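Local coordinates for protein 1-pyrroline-5-carboxylate dehydrogenase (Thermus thermophilus, PDB 1UZB) that probably oxidises 1-pyrroline-5-carboxylate, as its open-chain glutamate semialdehyde, to glutamate with a nicotinamide cofactor, at residues Q95-R98 against S99-L102; F141-Y144 against Y145-A149; L500-L503 against R504-E508. One frame throughout, in Å; residues are numbered along the deposited sequence.

Interaction 1: Q95-R98 against S99-L102; sequences QEDR and SRLL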
ATOM      1  N   GLN A  95      -4.494  15.703 -17.105  1.00  5.70           N
ATOM      2  CA  GLN A  95      -3.828  14.521 -17.635  1.00  5.71           C
ATOM      3  C   GLN A  95      -4.838  13.462 -18.072  1.00  6.41           C
ATOM      4  O   GLN A  95      -4.633  12.775 -19.074  1.00  5.87           O
ATOM      5  CB  GLN A  95      -2.860  13.932 -16.606  1.00  5.76           C
ATOM      6  CG  GLN A  95      -2.061  12.745 -17.140  1.00  6.30           C
ATOM      7  CD  GLN A  95      -1.304  13.084 -18.411  1.00  5.41           C
ATOM      8  OE1 GLN A  95      -0.445  13.967 -18.418  1.00  7.52           O
ATOM      9  NE2 GLN A  95      -1.623  12.387 -19.493  1.00  5.93           N
ATOM     10  N   GLU A  96      -5.941  13.336 -17.338  1.00  6.15           N
ATOM     11  CA  GLU A  96      -6.955  12.349 -17.693  1.00  6.20           C
ATOM     12  C   GLU A  96      -7.491  12.583 -19.107  1.00  6.03           C
ATOM     13  O   GLU A  96      -7.783  11.629 -19.841  1.00  5.97           O
ATOM     14  CB  GLU A  96      -8.111  12.381 -16.690  1.00  7.36           C
ATOM     15  CG  GLU A  96      -7.771  11.816 -15.309  1.00  9.25           C
ATOM     16  CD  GLU A  96      -6.975  12.774 -14.440  1.00 10.40           C
ATOM     17  OE1 GLU A  96      -6.553  12.354 -13.340  1.00 12.82           O
ATOM     18  OE2 GLU A  96      -6.779  13.940 -14.841  1.00 10.36           O
ATOM     19  N   ASP A  97      -7.609  13.854 -19.481  1.00  5.46           N
ATOM     20  CA  ASP A  97      -8.096  14.243 -20.804  1.00  6.43           C
ATOM     21  C   ASP A  97      -7.079  13.906 -21.893  1.00  5.58           C
ATOM     22  O   ASP A  97      -7.439  13.397 -22.956  1.00  5.31           O
ATOM     23  CB  ASP A  97      -8.405  15.747 -20.841  1.00  7.80           C
ATOM     24  CG  ASP A  97      -9.635  16.123 -20.030  1.00 10.43           C
ATOM     25  OD1 ASP A  97     -10.105  15.307 -19.212  1.00 11.95           O
ATOM     26  OD2 ASP A  97     -10.127  17.257 -20.211  1.00 11.99           O
ATOM     27  N   ARG A  98      -5.805  14.191 -21.635  1.00  4.88           N
ATOM     28  CA  ARG A  98      -4.774  13.882 -22.621  1.00  5.67           C
ATOM     29  C   ARG A  98      -4.646  12.372 -22.794  1.00  4.98           C
ATOM     30  O   ARG A  98      -4.489  11.875 -23.913  1.00  5.08           O
ATOM     31  CB  ARG A  98      -3.423  14.475 -22.202  1.00  5.53           C
ATOM     32  CG  ARG A  98      -3.350  16.002 -22.294  1.00  5.69           C
ATOM     33  CD  ARG A  98      -1.911  16.504 -22.193  1.00  6.02           C
ATOM     34  NE  ARG A  98      -1.346  16.229 -20.876  1.00  6.86           N
ATOM     35  CZ  ARG A  98      -1.152  17.149 -19.937  1.00  6.65           C
ATOM     36  NH1 ARG A  98      -1.457  18.421 -20.163  1.00  8.90           N
ATOM     37  NH2 ARG A  98      -0.692  16.790 -18.747  1.00  8.63           N
ATOM     38  N   SER A  99      -4.719  11.639 -21.689  1.00  4.98           N
ATOM     39  CA  SER A  99      -4.608  10.187 -21.762  1.00  5.45           C
ATOM     40  C   SER A  99      -5.768   9.571 -22.540  1.00  5.25           C
ATOM     41  O   SER A  99      -5.566   8.638 -23.318  1.00  5.54           O
ATOM     42  CB  SER A  99      -4.511   9.585 -20.357  1.00  4.73           C
ATOM     43  OG  SER A  99      -3.244   9.884 -19.784  1.00  6.29           O
ATOM     44  N   ARG A 100      -6.983  10.081 -22.346  1.00  5.52           N
ATOM     45  CA  ARG A 100      -8.118   9.550 -23.093  1.00  5.53           C
ATOM     46  C   ARG A 100      -7.917   9.806 -24.586  1.00  5.04           C
ATOM     47  O   ARG A 100      -8.318   8.990 -25.411  1.00  5.01           O
ATOM     48  CB  ARG A 100      -9.435  10.178 -22.625  1.00  6.59           C
ATOM     49  CG  ARG A 100     -10.042   9.519 -21.392  1.00  5.96           C
ATOM     50  CD  ARG A 100     -11.406  10.124 -21.046  1.00  6.22           C
ATOM     51  NE  ARG A 100     -11.314  11.403 -20.344  1.00  6.30           N
ATOM     52  CZ  ARG A 100     -11.150  11.526 -19.029  1.00  6.65           C
ATOM     53  NH1 ARG A 100     -11.063  10.445 -18.264  1.00  6.56           N
ATOM     54  NH2 ARG A 100     -11.063  12.731 -18.476  1.00  7.18           N
ATOM     55  N   LEU A 101      -7.290  10.927 -24.937  1.00  4.99           N
ATOM     56  CA  LEU A 101      -7.050  11.227 -26.345  1.00  5.92           C
ATOM     57  C   LEU A 101      -6.114  10.167 -26.925  1.00  5.47           C
ATOM     58  O   LEU A 101      -6.331   9.675 -28.036  1.00  6.34           O
ATOM     59  CB  LEU A 101      -6.445  12.628 -26.505  1.00  6.39           C
ATOM     60  CG  LEU A 101      -7.071  13.462 -27.632  1.00  8.58           C
ATOM     61  CD1 LEU A 101      -6.459  14.855 -27.647  1.00  8.85           C
ATOM     62  CD2 LEU A 101      -6.868  12.765 -28.972  1.00  8.20           C
ATOM     63  N   LEU A 102      -5.077   9.807 -26.176  1.00  5.48           N
ATOM     64  CA  LEU A 102      -4.163   8.769 -26.646  1.00  4.64           C
ATOM     65  C   LEU A 102      -4.913   7.451 -26.814  1.00  5.54           C
ATOM     66  O   LEU A 102      -4.760   6.765 -27.825  1.00  5.49           O
ATOM     67  CB  LEU A 102      -2.995   8.568 -25.672  1.00  6.06           C
ATOM     68  CG  LEU A 102      -1.699   9.303 -26.028  1.00  6.26           C
ATOM     69  CD1 LEU A 102      -1.906  10.800 -25.874  1.00  8.97           C
ATOM     70  CD2 LEU A 102      -0.559   8.810 -25.137  1.00  7.22           C
TER
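Arg100 folds back over the preceding turn of its helix to reach Asp97: Arg100 NH2 forms a salt bridge to Asp97 OD1 at 2.8 Å, meeting the carboxylate oxygen nearly along its C-O bond. The bond is not straight, with an N-H...O angle of 136°, and the carboxylate and guanidinium planes are 61° apart. A bend at chi3 lays the guanidinium over the backbone, where Glu96 O sits 3.4 Å above the centre of one face; Arg100 NH2 also rests 3.5 Å from Glu96 CB. One turn round the helix, Gln95 meets Ser99. With CG anti to the backbone N (chi1 -176°) and the chain bent at chi2, the amide curls back and Gln95 NE2 donates to Ser99 OG at 3.0 Å, the hydroxyl lying close to the amide plane. Gln95 OE1 takes Arg98 NH2 at 2.9 Å, in the guanidinium plane but from above the plane of the acceptor carbonyl, so both polar atoms of the amide are engaged. Further out, Ser99 OG bonds to Ala146 O, and Gln95 NE2 and Arg98 NE both reach Ala199 O. Arg100 forms salt bridges with Asp166 and Glu168 of a second subunit and Glu458 of a third. With a leucine here, Asp97 and those three carboxylates would probably lose the positive charge they share, leaving Asp97 facing Glu458 of the third subunit. Under the side chains run regular i to i+4 backbone bonds, such as Ser99 N to Gln95 O at 2.9 Å. Together with side-chain pairs at i+3 and i+4, they are characteristic of the opening turns of an alpha helix, here helix 95-111, which packs on helix 128-149 and brings its charged side to a junction of three subunits.

Interaction 2: F141-Y144 against Y145-A149; sequences FIEY and YARAA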
ATOM      1  N   PHE A 141       2.833   1.380 -27.495  1.00  3.98           N
ATOM      2  CA  PHE A 141       3.374   2.644 -26.996  1.00  4.19           C
ATOM      3  C   PHE A 141       2.252   3.591 -26.581  1.00  4.75           C
ATOM      4  O   PHE A 141       2.318   4.217 -25.521  1.00  4.62           O
ATOM      5  CB  PHE A 141       4.240   3.333 -28.057  1.00  5.35           C
ATOM      6  CG  PHE A 141       5.651   2.822 -28.132  1.00  5.11           C
ATOM      7  CD1 PHE A 141       6.216   2.514 -29.364  1.00  5.08           C
ATOM      8  CD2 PHE A 141       6.432   2.685 -26.986  1.00  4.61           C
ATOM      9  CE1 PHE A 141       7.538   2.078 -29.462  1.00  6.32           C
ATOM     10  CE2 PHE A 141       7.755   2.251 -27.073  1.00  5.77           C
ATOM     11  CZ  PHE A 141       8.307   1.946 -28.313  1.00  4.87           C
ATOM     12  N   ILE A 142       1.223   3.702 -27.414  1.00  4.49           N
ATOM     13  CA  ILE A 142       0.112   4.592 -27.107  1.00  4.60           C
ATOM     14  C   ILE A 142      -0.615   4.150 -25.837  1.00  3.42           C
ATOM     15  O   ILE A 142      -0.858   4.959 -24.941  1.00  4.57           O
ATOM     16  CB  ILE A 142      -0.894   4.648 -28.275  1.00  4.64           C
ATOM     17  CG1 ILE A 142      -0.192   5.115 -29.554  1.00  5.49           C
ATOM     18  CG2 ILE A 142      -2.025   5.602 -27.933  1.00  6.19           C
ATOM     19  CD1 ILE A 142      -1.058   5.004 -30.799  1.00  6.07           C
ATOM     20  N   GLU A 143      -0.950   2.865 -25.761  1.00  3.96           N
ATOM     21  CA  GLU A 143      -1.654   2.322 -24.601  1.00  3.64           C
ATOM     22  C   GLU A 143      -0.823   2.442 -23.324  1.00  4.44           C
ATOM     23  O   GLU A 143      -1.343   2.798 -22.263  1.00  5.03           O
ATOM     24  CB  GLU A 143      -1.997   0.847 -24.833  1.00  5.16           C
ATOM     25  CG  GLU A 143      -2.999   0.569 -25.946  1.00  5.58           C
ATOM     26  CD  GLU A 143      -4.436   0.854 -25.543  1.00  9.39           C
ATOM     27  OE1 GLU A 143      -4.698   1.065 -24.344  1.00 11.14           O
ATOM     28  OE2 GLU A 143      -5.313   0.854 -26.433  1.00  9.56           O
ATOM     29  N   TYR A 144       0.470   2.152 -23.434  1.00  4.91           N
ATOM     30  CA  TYR A 144       1.362   2.212 -22.286  1.00  3.79           C
ATOM     31  C   TYR A 144       1.576   3.639 -21.794  1.00  4.31           C
ATOM     32  O   TYR A 144       1.377   3.926 -20.613  1.00  4.69           O
ATOM     33  CB  TYR A 144       2.715   1.578 -22.628  1.00  4.26           C
ATOM     34  CG  TYR A 144       3.625   1.432 -21.429  1.00  4.73           C
ATOM     35  CD1 TYR A 144       3.563   0.303 -20.607  1.00  5.37           C
ATOM     36  CD2 TYR A 144       4.518   2.445 -21.089  1.00  5.06           C
ATOM     37  CE1 TYR A 144       4.374   0.193 -19.475  1.00  5.80           C
ATOM     38  CE2 TYR A 144       5.324   2.346 -19.965  1.00  4.70           C
ATOM     39  CZ  TYR A 144       5.249   1.222 -19.164  1.00  4.50           C
ATOM     40  OH  TYR A 144       6.057   1.135 -18.054  1.00  6.75           O
ATOM     41  N   TYR A 145       1.978   4.535 -22.690  1.00  4.33           N
ATOM     42  CA  TYR A 145       2.219   5.920 -22.297  1.00  4.14           C
ATOM     43  C   TYR A 145       0.957   6.626 -21.792  1.00  4.40           C
ATOM     44  O   TYR A 145       1.043   7.494 -20.925  1.00  5.75           O
ATOM     45  CB  TYR A 145       2.861   6.695 -23.455  1.00  4.37           C
ATOM     46  CG  TYR A 145       4.267   6.233 -23.809  1.00  5.48           C
ATOM     47  CD1 TYR A 145       4.745   6.343 -25.112  1.00  4.69           C
ATOM     48  CD2 TYR A 145       5.114   5.680 -22.841  1.00  5.23           C
ATOM     49  CE1 TYR A 145       6.026   5.914 -25.454  1.00  4.95           C
ATOM     50  CE2 TYR A 145       6.404   5.241 -23.171  1.00  4.83           C
ATOM     51  CZ  TYR A 145       6.850   5.360 -24.478  1.00  4.40           C
ATOM     52  OH  TYR A 145       8.101   4.900 -24.825  1.00  4.90           O
ATOM     53  N   ALA A 146      -0.215   6.258 -22.309  1.00  4.03           N
ATOM     54  CA  ALA A 146      -1.454   6.877 -21.838  1.00  4.32           C
ATOM     55  C   ALA A 146      -1.620   6.596 -20.344  1.00  4.57           C
ATOM     56  O   ALA A 146      -2.031   7.466 -19.578  1.00  4.76           O
ATOM     57  CB  ALA A 146      -2.645   6.323 -22.600  1.00  5.47           C
ATOM     58  N   ARG A 147      -1.309   5.366 -19.945  1.00  4.28           N
ATOM     59  CA  ARG A 147      -1.416   4.950 -18.552  1.00  5.00           C
ATOM     60  C   ARG A 147      -0.260   5.477 -17.708  1.00  5.06           C
ATOM     61  O   ARG A 147      -0.460   5.970 -16.602  1.00  5.97           O
ATOM     62  CB  ARG A 147      -1.458   3.420 -18.467  1.00  4.78           C
ATOM     63  CG  ARG A 147      -2.729   2.795 -19.046  1.00  5.80           C
ATOM     64  CD  ARG A 147      -2.586   1.279 -19.157  1.00  6.59           C
ATOM     65  NE  ARG A 147      -3.825   0.594 -19.534  1.00  5.20           N
ATOM     66  CZ  ARG A 147      -4.368   0.611 -20.747  1.00  5.45           C
ATOM     67  NH1 ARG A 147      -5.494  -0.048 -20.977  1.00  6.28           N
ATOM     68  NH2 ARG A 147      -3.788   1.277 -21.733  1.00  6.90           N
ATOM     69  N   ALA A 148       0.953   5.374 -18.236  1.00  5.28           N
ATOM     70  CA  ALA A 148       2.126   5.823 -17.503  1.00  6.40           C
ATOM     71  C   ALA A 148       2.077   7.312 -17.175  1.00  5.69           C
ATOM     72  O   ALA A 148       2.524   7.734 -16.106  1.00  5.98           O
ATOM     73  CB  ALA A 148       3.388   5.500 -18.294  1.00  5.61           C
ATOM     74  N   ALA A 149       1.526   8.105 -18.089  1.00  5.41           N
ATOM     75  CA  ALA A 149       1.438   9.547 -17.885  1.00  5.28           C
ATOM     76  C   ALA A 149       0.637   9.898 -16.631  1.00  5.66           C
ATOM     77  O   ALA A 149       0.927  10.887 -15.957  1.00  6.27           O
ATOM     78  CB  ALA A 149       0.813  10.209 -19.115  1.00  5.78           C
TER
HETATM   79  O   HOH W   1      -7.069   0.352 -23.406  1.00 11.94           O
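Phe141 and Tyr145, one turn apart, lie side by side and point the same way, with ring planes 18° from parallel. The rings are slid so far, with centroids 5.5 Å apart, that they barely overlap; the touching is done by Phe141 CD2 against Tyr145 CE1 at 3.6 Å. The Tyr145 ring also crowds Phe141 O, since CG anti to the carbonyl carbon (chi1 -67°) carries it back along the helix. Its hydroxyl bonds to Gly498 N. Tyr144 takes the other course, CG anti to the backbone N, and crosses Tyr145 obliquely, Tyr144 CD2 to Tyr145 CD2 at 3.7 Å. Tyr144 CE2 approaches Ala148 CB at 4.1 Å, and Phe6 meets the Tyr144 ring edge-to-face.

This closely packed aromatic side belongs to helix 128-149 of the aldehyde dehydrogenase fold, an otherwise buried helix that packs on helices 95-111, 188-199 and 500-504; its i to i+4 backbone bonds include Ala148 N to Tyr144 O at 2.8 Å. The looser, wetter side is one polar strip, where Glu143 and Arg147 run alongside each other. Arg147 NH2 gives a nearly straight salt-bridge bond (169°) at 2.8 Å to Glu143 OE1, which offers its anti lone pair, and a second bond to Glu143 O at 2.9 Å from above the carbonyl plane. Glu143 thus grips Arg147 NH2 through two acceptors. A water donates to Glu143 OE1 and accepts from Arg147 NH1, closing a ring beside the direct bond. Arg110 forms a salt bridge with Glu143 OE2, while Arg147 NH1 reaches Glu4 O near the chain's start.

Interaction 3: L500-L503 against R504-E508; sequences LDYL and RLFLE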
ATOM      1  N   LEU A 500       8.110   3.458 -17.567  1.00  5.41           N
ATOM      2  CA  LEU A 500       7.633   4.620 -16.830  1.00  6.00           C
ATOM      3  C   LEU A 500       8.637   5.770 -16.882  1.00  6.31           C
ATOM      4  O   LEU A 500       8.253   6.925 -17.038  1.00  6.23           O
ATOM      5  CB  LEU A 500       7.366   4.236 -15.370  1.00  6.74           C
ATOM      6  CG  LEU A 500       6.290   3.170 -15.135  1.00 10.18           C
ATOM      7  CD1 LEU A 500       6.297   2.738 -13.678  1.00 12.65           C
ATOM      8  CD2 LEU A 500       4.932   3.719 -15.525  1.00 11.57           C
ATOM      9  N   ASP A 501       9.920   5.444 -16.765  1.00  5.33           N
ATOM     10  CA  ASP A 501      10.985   6.444 -16.772  1.00  6.55           C
ATOM     11  C   ASP A 501      11.057   7.287 -18.036  1.00  6.11           C
ATOM     12  O   ASP A 501      11.568   8.402 -18.007  1.00  8.08           O
ATOM     13  CB  ASP A 501      12.351   5.776 -16.563  1.00  7.61           C
ATOM     14  CG  ASP A 501      12.604   5.386 -15.121  1.00  9.64           C
ATOM     15  OD1 ASP A 501      11.706   5.580 -14.272  1.00 10.68           O
ATOM     16  OD2 ASP A 501      13.714   4.883 -14.841  1.00  8.76           O
ATOM     17  N   TYR A 502      10.554   6.763 -19.147  1.00  5.39           N
ATOM     18  CA  TYR A 502      10.621   7.503 -20.401  1.00  6.19           C
ATOM     19  C   TYR A 502       9.950   8.868 -20.320  1.00  5.44           C
ATOM     20  O   TYR A 502      10.506   9.865 -20.776  1.00  6.38           O
ATOM     21  CB  TYR A 502       9.974   6.692 -21.525  1.00  5.77           C
ATOM     22  CG  TYR A 502      10.246   7.217 -22.921  1.00  5.69           C
ATOM     23  CD1 TYR A 502      11.537   7.211 -23.448  1.00  5.30           C
ATOM     24  CD2 TYR A 502       9.203   7.637 -23.744  1.00  6.41           C
ATOM     25  CE1 TYR A 502      11.783   7.596 -24.763  1.00  5.79           C
ATOM     26  CE2 TYR A 502       9.435   8.024 -25.065  1.00  6.80           C
ATOM     27  CZ  TYR A 502      10.727   7.993 -25.566  1.00  6.38           C
ATOM     28  OH  TYR A 502      10.959   8.317 -26.885  1.00  8.53           O
ATOM     29  N   LEU A 503       8.761   8.923 -19.729  1.00  5.15           N
ATOM     30  CA  LEU A 503       8.033  10.183 -19.655  1.00  5.12           C
ATOM     31  C   LEU A 503       8.685  11.255 -18.782  1.00  4.70           C
ATOM     32  O   LEU A 503       8.505  12.448 -19.027  1.00  5.42           O
ATOM     33  CB  LEU A 503       6.590   9.930 -19.206  1.00  5.57           C
ATOM     34  CG  LEU A 503       5.818   8.917 -20.063  1.00  6.11           C
ATOM     35  CD1 LEU A 503       4.377   8.842 -19.588  1.00  7.63           C
ATOM     36  CD2 LEU A 503       5.872   9.320 -21.534  1.00  7.70           C
ATOM     37  N   ARG A 504       9.447  10.839 -17.776  1.00  5.38           N
ATOM     38  CA  ARG A 504      10.119  11.791 -16.894  1.00  6.25           C
ATOM     39  C   ARG A 504      11.086  12.679 -17.681  1.00  5.84           C
ATOM     40  O   ARG A 504      11.365  13.815 -17.292  1.00  5.62           O
ATOM     41  CB  ARG A 504      10.892  11.042 -15.804  1.00  6.40           C
ATOM     42  CG  ARG A 504      11.651  11.947 -14.834  1.00  6.72           C
ATOM     43  CD  ARG A 504      10.690  12.778 -14.010  1.00  7.28           C
ATOM     44  NE  ARG A 504      11.369  13.699 -13.103  1.00  8.07           N
ATOM     45  CZ  ARG A 504      11.912  14.855 -13.469  1.00  7.72           C
ATOM     46  NH1 ARG A 504      12.502  15.618 -12.560  1.00  8.60           N
ATOM     47  NH2 ARG A 504      11.865  15.256 -14.737  1.00  7.64           N
ATOM     48  N   LEU A 505      11.600  12.143 -18.785  1.00  5.59           N
ATOM     49  CA  LEU A 505      12.541  12.864 -19.634  1.00  4.71           C
ATOM     50  C   LEU A 505      11.927  14.096 -20.288  1.00  5.00           C
ATOM     51  O   LEU A 505      12.640  15.019 -20.692  1.00  5.75           O
ATOM     52  CB  LEU A 505      13.060  11.933 -20.729  1.00  7.10           C
ATOM     53  CG  LEU A 505      13.783  10.667 -20.269  1.00 10.10           C
ATOM     54  CD1 LEU A 505      14.049   9.784 -21.473  1.00 11.36           C
ATOM     55  CD2 LEU A 505      15.074  11.029 -19.559  1.00 11.32           C
ATOM     56  N   PHE A 506      10.604  14.120 -20.383  1.00  5.11           N
ATOM     57  CA  PHE A 506       9.912  15.225 -21.032  1.00  4.12           C
ATOM     58  C   PHE A 506       9.169  16.128 -20.055  1.00  5.49           C
ATOM     59  O   PHE A 506       8.228  16.835 -20.428  1.00  5.79           O
ATOM     60  CB  PHE A 506       8.961  14.659 -22.089  1.00  5.87           C
ATOM     61  CG  PHE A 506       9.654  13.750 -23.066  0.50  5.59           C
ATOM     62  CD1 PHE A 506       9.720  12.378 -22.842  0.50  6.69           C
ATOM     63  CD2 PHE A 506      10.314  14.276 -24.169  0.50  6.02           C
ATOM     64  CE1 PHE A 506      10.437  11.546 -23.701  0.50  7.22           C
ATOM     65  CE2 PHE A 506      11.032  13.455 -25.032  0.50  7.45           C
ATOM     66  CZ  PHE A 506      11.094  12.088 -24.797  0.50  6.86           C
ATOM     67  N   LEU A 507       9.626  16.122 -18.805  1.00  4.53           N
ATOM     68  CA  LEU A 507       9.029  16.918 -17.741  1.00  4.72           C
ATOM     69  C   LEU A 507      10.094  17.615 -16.904  1.00  4.08           C
ATOM     70  O   LEU A 507      11.239  17.163 -16.832  1.00  5.11           O
ATOM     71  CB  LEU A 507       8.228  16.015 -16.799  1.00  6.00           C
ATOM     72  CG  LEU A 507       7.022  15.274 -17.369  1.00  4.69           C
ATOM     73  CD1 LEU A 507       6.595  14.173 -16.408  1.00  6.53           C
ATOM     74  CD2 LEU A 507       5.886  16.259 -17.606  1.00  6.94           C
ATOM     75  N   GLU A 508       9.706  18.724 -16.285  1.00  4.83           N
ATOM     76  CA  GLU A 508      10.582  19.432 -15.366  1.00  5.95           C
ATOM     77  C   GLU A 508       9.750  19.595 -14.093  1.00  6.34           C
ATOM     78  O   GLU A 508       8.520  19.480 -14.134  1.00  7.76           O
ATOM     79  CB  GLU A 508      11.081  20.770 -15.945  1.00  8.07           C
ATOM     80  CG  GLU A 508      10.057  21.741 -16.499  1.00  8.69           C
ATOM     81  CD  GLU A 508      10.729  22.887 -17.254  1.00  9.36           C
ATOM     82  OE1 GLU A 508      11.977  22.967 -17.226  1.00 10.70           O
ATOM     83  OE2 GLU A 508      10.018  23.707 -17.872  1.00 12.20           O
TER
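Tyr502 presents one ring face to the edge of Phe506, whose CE1 stands 3.9 Å above the plane and over the ring centre. The pair is an edge-to-face contact, with centroids 5.3 Å apart and planes at 66°; Phe506 is modelled in two conformers, and this geometry describes one of them. With CG beside its backbone N (chi1 -54°), Phe506 swings its ring back over the preceding turn to reach the tyrosine face, and Phe506 CD1 comes to 3.3 Å from Tyr502 O. Leu505 crosses the tyrosine at about a right angle, Leu505 CD1 to Tyr502 CD1 at 4.1 Å.

The backbone beneath is a short, weakly bonded helical stretch held by i to i+3 bonds: Leu505 N to Tyr502 O at 3.2 Å and Phe506 N to Leu503 O at 3.0 Å. A type I turn from Arg504 to Leu507 then delivers the chain into strand 507-515. Asp501 and Arg504 look outward, forming reciprocal salt bridges with Arg504 and Asp501 of a neighbouring subunit, and Tyr171 of that neighbouring subunit also bonds to Asp501. Tyr502 OH instead bonds inward to Asn257. Leu503 packs on Ala148 and Ala149 of helix 128-149, Phe506 on Pro197 of helix 188-199, and the strand that follows pairs antiparallel with 165-180.

In the fold
Interactions 1 and 2 lie on two packed helices, 95-111 and 128-149. Interaction 3 packs on the same turns of helix 128-149 that carry interaction 2, from a different side than helix 95-111 does, and there the rings of Tyr502 and Tyr145 meet with planes about 15° apart. Interaction 2 touches both of the others, which do not touch each other, and so stands between them. Interaction 1 is buried yet rich in charge because neighbouring subunits cover it; interaction 2 divides into an aromatic interior and a partly exposed ion pair; interaction 3, partly buried, joins its aromatic pair to a helix-to-strand passage at another subunit boundary.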